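Local structure of catalase (2J2M) at residues Y366-D369 and K375-T378; E426-M431 and A468-K473. The protein breaks down hydrogen peroxide to water and oxygen as a haem-dependent catalase, working as a tetramer of identical subunits. One frame throughout, in Å; residues are numbered along the deposited sequence.

Contact 1. Residues Y366-D369 and K375-T378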
loop_
_atom_site.group_PDB
_atom_site.type_symbol
_atom_site.label_atom_id
_atom_site.label_comp_id
_atom_site.label_asym_id
_atom_site.label_seq_id
_atom_site.Cartn_x
_atom_site.Cartn_y
_atom_site.Cartn_z
ATOM N N TYR A 366 -12.804 20.103 5.368
ATOM C CA TYR A 366 -12.875 19.335 6.590
ATOM C C TYR A 366 -12.354 17.904 6.442
ATOM O O TYR A 366 -12.506 17.103 7.366
ATOM C CB TYR A 366 -14.328 19.346 7.056
ATOM C CG TYR A 366 -14.794 20.750 7.346
ATOM C CD1 TYR A 366 -15.396 21.529 6.347
ATOM C CD2 TYR A 366 -14.586 21.324 8.593
ATOM C CE1 TYR A 366 -15.812 22.836 6.617
ATOM C CE2 TYR A 366 -14.991 22.630 8.867
ATOM C CZ TYR A 366 -15.603 23.369 7.888
ATOM O OH TYR A 366 -15.977 24.640 8.148
ATOM N N GLN A 367 -11.750 17.590 5.287
ATOM C CA GLN A 367 -11.105 16.302 5.064
ATOM C C GLN A 367 -9.794 16.231 5.859
ATOM O O GLN A 367 -9.089 17.245 6.015
ATOM C CB GLN A 367 -10.819 16.069 3.575
ATOM C CG GLN A 367 -12.046 15.955 2.707
ATOM C CD GLN A 367 -11.699 15.719 1.246
ATOM O OE1 GLN A 367 -10.644 15.201 0.933
ATOM N NE2 GLN A 367 -12.608 16.089 0.344
ATOM N N ARG A 368 -9.459 15.033 6.344
ATOM C CA ARG A 368 -8.340 14.876 7.262
ATOM C C ARG A 368 -7.603 13.564 7.049
ATOM O O ARG A 368 -8.175 12.590 6.557
ATOM C CB ARG A 368 -8.846 14.929 8.723
ATOM C CG ARG A 368 -9.336 16.339 9.214
ATOM C CD ARG A 368 -8.216 17.382 9.120
ATOM N NE ARG A 368 -8.573 18.674 9.672
ATOM C CZ ARG A 368 -9.225 19.639 9.017
ATOM N NH1 ARG A 368 -9.649 19.445 7.759
ATOM N NH2 ARG A 368 -9.482 20.800 9.628
ATOM N N ASP A 369 -6.337 13.542 7.474
ATOM C CA ASP A 369 -5.566 12.301 7.660
ATOM C C ASP A 369 -5.189 11.628 6.331
ATOM O O ASP A 369 -4.855 12.328 5.357
ATOM C CB ASP A 369 -6.297 11.327 8.615
ATOM C CG ASP A 369 -6.507 11.897 10.042
ATOM O OD1 ASP A 369 -6.936 11.116 10.911
ATOM O OD2 ASP A 369 -6.245 13.086 10.335
ATOM N N LYS A 375 0.224 17.930 3.661
ATOM C CA LYS A 375 -0.481 19.223 3.750
ATOM C C LYS A 375 -1.751 19.130 4.628
ATOM O O LYS A 375 -2.800 19.750 4.330
ATOM C CB LYS A 375 -0.835 19.767 2.340
ATOM C CG LYS A 375 0.361 20.183 1.449
ATOM C CD LYS A 375 0.869 21.604 1.721
ATOM C CE LYS A 375 0.400 22.631 0.671
ATOM N NZ LYS A 375 -0.804 23.435 1.071
ATOM N N GLN A 376 -1.665 18.330 5.688
ATOM C CA GLN A 376 -2.726 18.245 6.696
ATOM C C GLN A 376 -3.178 19.642 7.151
ATOM O O GLN A 376 -2.359 20.460 7.574
ATOM C CB GLN A 376 -2.218 17.434 7.902
ATOM C CG GLN A 376 -3.252 17.152 9.009
ATOM C CD GLN A 376 -4.078 15.922 8.712
ATOM O OE1 GLN A 376 -4.582 15.758 7.598
ATOM N NE2 GLN A 376 -4.213 15.038 9.704
ATOM N N GLN A 377 -4.475 19.913 7.038
ATOM C CA GLN A 377 -5.072 21.124 7.616
ATOM C C GLN A 377 -5.134 20.915 9.125
ATOM O O GLN A 377 -5.614 19.896 9.606
ATOM C CB GLN A 377 -6.461 21.392 7.014
ATOM C CG GLN A 377 -6.447 21.585 5.465
ATOM C CD GLN A 377 -7.832 21.481 4.821
ATOM O OE1 GLN A 377 -8.475 22.495 4.512
ATOM N NE2 GLN A 377 -8.297 20.240 4.617
ATOM N N THR A 378 -4.615 21.868 9.880
ATOM C CA THR A 378 -4.404 21.649 11.308
ATOM C C THR A 378 -5.521 22.128 12.248
ATOM O O THR A 378 -5.499 21.800 13.438
ATOM C CB THR A 378 -3.042 22.201 11.759
ATOM O OG1 THR A 378 -2.963 23.595 11.425
ATOM C CG2 THR A 378 -1.911 21.435 11.064
HETATM O O HOH W 1 -6.640 17.938 5.481
HETATM O O HOH W 2 -4.318 14.864 5.026
#
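A polar, water-bridged contact joins Gln367, Arg368 and Asp369 to Gln376 and Gln377, two limbs of a short turn in the long irregular segment between helix 330-346 and strand 403-404. The carboxamide of Gln376 takes hold of Asp369 twice. Its OE1 accepts from the backbone N of Asp369 at 2.8 Å through a lone pair lying in the carbonyl plane, while its NE2 gives to Asp369 OD2 at 2.9 Å, reaching that oxygen on the anti side, tilted 26° out of the carboxylate plane. A bend at chi2 (85°) swings the Gln376 amide over to the other limb, and the two bonds together fix which way round the amide lies. This segment belongs to the extended, wrapping part of the catalase fold, in which subunits interlock: Gln376 NE2 also bonds to Asn305 OD1 of the second subunit, and Arg368 packs on His147 of the third. Water adds two bridges, one between Gln367 O and Gln377 NE2, the other donating to both Asp369 O and Gln376 OE1. Gln377 O sits over one face of the Arg368 guanidinium, 3.2 Å from Arg368 NE but not hydrogen-bonded to it. Arg368 NH1 bonds to Gln367 O at 2.9 Å, approaching that carbonyl from above its plane. Further bonds from NH1 to Asn365 O and from NH2 to Ser379 O hold the group, and Gln377 OE1 accepts from Asn365 N.

Contact 2. Residues E426-M431 and A468-K473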
loop_
_atom_site.group_PDB
_atom_site.type_symbol
_atom_site.label_atom_id
_atom_site.label_comp_id
_atom_site.label_asym_id
_atom_site.label_seq_id
_atom_site.Cartn_x
_atom_site.Cartn_y
_atom_site.Cartn_z
ATOM N N GLU A 426 -20.067 6.987 -43.491
ATOM C CA GLU A 426 -19.831 8.402 -43.809
ATOM C C GLU A 426 -18.378 8.792 -43.578
ATOM O O GLU A 426 -17.780 9.457 -44.423
ATOM C CB GLU A 426 -20.730 9.321 -42.982
ATOM C CG GLU A 426 -22.235 9.150 -43.220
ATOM C CD GLU A 426 -23.050 9.960 -42.236
ATOM O OE1 GLU A 426 -23.152 11.195 -42.432
ATOM O OE2 GLU A 426 -23.574 9.365 -41.260
ATOM N N VAL A 427 -17.810 8.372 -42.442
ATOM C CA VAL A 427 -16.384 8.602 -42.163
ATOM C C VAL A 427 -15.522 8.001 -43.268
ATOM O O VAL A 427 -14.620 8.677 -43.775
ATOM C CB VAL A 427 -15.922 8.100 -40.751
ATOM C CG1 VAL A 427 -14.380 8.138 -40.632
ATOM C CG2 VAL A 427 -16.577 8.920 -39.616
ATOM N N TYR A 428 -15.800 6.760 -43.670
ATOM C CA TYR A 428 -15.031 6.182 -44.777
ATOM C C TYR A 428 -15.096 7.059 -46.055
ATOM O O TYR A 428 -14.057 7.402 -46.649
ATOM C CB TYR A 428 -15.466 4.745 -45.090
ATOM C CG TYR A 428 -14.703 4.130 -46.251
ATOM C CD1 TYR A 428 -15.280 4.018 -47.521
ATOM C CD2 TYR A 428 -13.389 3.680 -46.080
ATOM C CE1 TYR A 428 -14.570 3.460 -48.579
ATOM C CE2 TYR A 428 -12.680 3.129 -47.111
ATOM C CZ TYR A 428 -13.266 3.020 -48.363
ATOM O OH TYR A 428 -12.536 2.463 -49.389
ATOM N N ARG A 429 -16.313 7.436 -46.450
ATOM C CA ARG A 429 -16.521 8.188 -47.690
ATOM C C ARG A 429 -16.012 9.632 -47.633
ATOM O O ARG A 429 -15.711 10.219 -48.667
ATOM C CB ARG A 429 -17.988 8.110 -48.157
ATOM C CG ARG A 429 -18.345 6.730 -48.729
ATOM C CD ARG A 429 -19.812 6.584 -49.098
ATOM N NE ARG A 429 -20.718 6.805 -47.968
ATOM C CZ ARG A 429 -21.182 5.848 -47.164
ATOM N NH1 ARG A 429 -22.014 6.170 -46.180
ATOM N NH2 ARG A 429 -20.804 4.574 -47.324
ATOM N N ARG A 430 -15.881 10.183 -46.422
ATOM C CA ARG A 430 -15.250 11.492 -46.231
ATOM C C ARG A 430 -13.716 11.508 -46.423
ATOM O O ARG A 430 -13.115 12.578 -46.506
ATOM C CB ARG A 430 -15.636 12.061 -44.863
ATOM C CG ARG A 430 -16.996 12.740 -44.873
ATOM C CD ARG A 430 -17.617 12.704 -43.500
ATOM N NE ARG A 430 -18.855 13.489 -43.423
ATOM C CZ ARG A 430 -18.913 14.807 -43.217
ATOM N NH1 ARG A 430 -17.800 15.521 -43.067
ATOM N NH2 ARG A 430 -20.096 15.403 -43.152
ATOM N N MET A 431 -13.103 10.327 -46.508
ATOM C CA MET A 431 -11.634 10.185 -46.630
ATOM C C MET A 431 -11.144 10.437 -48.057
ATOM O O MET A 431 -11.854 10.131 -49.017
ATOM C CB MET A 431 -11.180 8.765 -46.226
ATOM C CG MET A 431 -11.317 8.396 -44.756
ATOM S SD MET A 431 -10.797 6.688 -44.393
ATOM C CE MET A 431 -11.562 6.472 -42.786
ATOM N N ALA A 468 -20.172 -0.584 -48.660
ATOM C CA ALA A 468 -20.176 -1.808 -49.454
ATOM C C ALA A 468 -18.883 -2.026 -50.232
ATOM O O ALA A 468 -18.399 -3.150 -50.297
ATOM C CB ALA A 468 -21.398 -1.837 -50.395
ATOM N N SER A 469 -18.319 -0.963 -50.809
ATOM C CA SER A 469 -17.083 -1.101 -51.589
ATOM C C SER A 469 -15.856 -1.406 -50.726
ATOM O O SER A 469 -14.998 -2.195 -51.135
ATOM C CB SER A 469 -16.835 0.098 -52.513
ATOM O OG SER A 469 -16.384 1.233 -51.810
ATOM N N LEU A 470 -15.774 -0.812 -49.533
ATOM C CA LEU A 470 -14.711 -1.179 -48.592
ATOM C C LEU A 470 -14.809 -2.659 -48.238
ATOM O O LEU A 470 -13.796 -3.372 -48.227
ATOM C CB LEU A 470 -14.747 -0.331 -47.305
ATOM C CG LEU A 470 -13.804 -0.806 -46.174
ATOM C CD1 LEU A 470 -12.295 -0.762 -46.578
ATOM C CD2 LEU A 470 -14.040 -0.053 -44.866
ATOM N N GLY A 471 -16.024 -3.104 -47.923
ATOM C CA GLY A 471 -16.257 -4.498 -47.580
ATOM C C GLY A 471 -15.885 -5.440 -48.718
ATOM O O GLY A 471 -15.334 -6.510 -48.473
ATOM N N GLU A 472 -16.181 -5.037 -49.955
ATOM C CA GLU A 472 -15.788 -5.811 -51.137
ATOM C C GLU A 472 -14.260 -5.907 -51.301
ATOM O O GLU A 472 -13.719 -6.986 -51.583
ATOM C CB GLU A 472 -16.403 -5.224 -52.407
ATOM C CG GLU A 472 -17.902 -5.427 -52.554
ATOM C CD GLU A 472 -18.491 -4.554 -53.671
ATOM O OE1 GLU A 472 -19.711 -4.694 -53.964
ATOM O OE2 GLU A 472 -17.726 -3.724 -54.249
ATOM N N LYS A 473 -13.571 -4.781 -51.131
ATOM C CA LYS A 473 -12.110 -4.766 -51.219
ATOM C C LYS A 473 -11.456 -5.650 -50.164
ATOM O O LYS A 473 -10.563 -6.424 -50.478
ATOM C CB LYS A 473 -11.575 -3.340 -51.153
ATOM C CG LYS A 473 -11.915 -2.531 -52.383
ATOM C CD LYS A 473 -11.865 -1.045 -52.130
ATOM C CE LYS A 473 -11.799 -0.294 -53.472
ATOM N NZ LYS A 473 -11.617 1.191 -53.317
#
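Tyr428 and Leu470 carry most of this contact, and in each the bond from CA to CB points toward the other segment. The ring of Tyr428 lies against the aliphatic side chain of Leu470, with Leu470 CB over one face, 4.0 Å from the ring centroid and 17° off the ring normal, which meets the geometry of a CH-pi contact. The approach is displaced from the ring centre, and the shortest pair is Tyr428 CZ to Leu470 CB at 3.8 Å. The two methyls extend the coverage along one side of the ring: Leu470 CD1 lies 3.9 Å from Tyr428 CE2, and Leu470 CD2 is 4.0 Å from Tyr428 CD2. With CG anti to the backbone N (chi1 179°), Tyr428 projects its ring across the gap between the segment axes, which are 11.0 Å apart at closest approach. Were Tyr428 replaced by an alanine, Leu470 would probably lose its aromatic cover and a gap would open between the segments. Lys473 adds a peripheral approach, its NZ 4.2 Å from Tyr428 OH, too long for a hydrogen bond. Ser469 lies at the margin, its OG bonded instead to Asp467 OD1, which also accepts from Leu470 N at the start of the helix. Met178 of helix 174-180 touches both Tyr428 and Leu470, while Leu439 and Phe463 add apolar contacts to Tyr428 and Leu470 respectively. Segments 426-430 and 468-473, parts of helices 422-430 and 468-477, thus cross almost perpendicularly, at 81°, with Tyr428 and Leu470 as their main apolar pair, within the all-helical C-terminal region found in many catalases.

How the contacts relate
Contact 1 comes first along the chain and is complete before contact 2 begins. Their centres are 57 Å apart, on opposite sides of the chain's centre, and about 41 Å separates their nearest atoms. They share no helix, strand or sheet: 366-369 and 375-378 fall in a long loop of the catalase family sequence, whereas 426-431 and 468-473 lie on helices of the catalase-related immune-responsive family. Their surroundings differ too. Contact 1 meets two other subunits and so takes part in tetramer assembly; contact 2 touches no other chain and joins helix 422-430 to helix 468-477 within one subunit, beside helix 174-180.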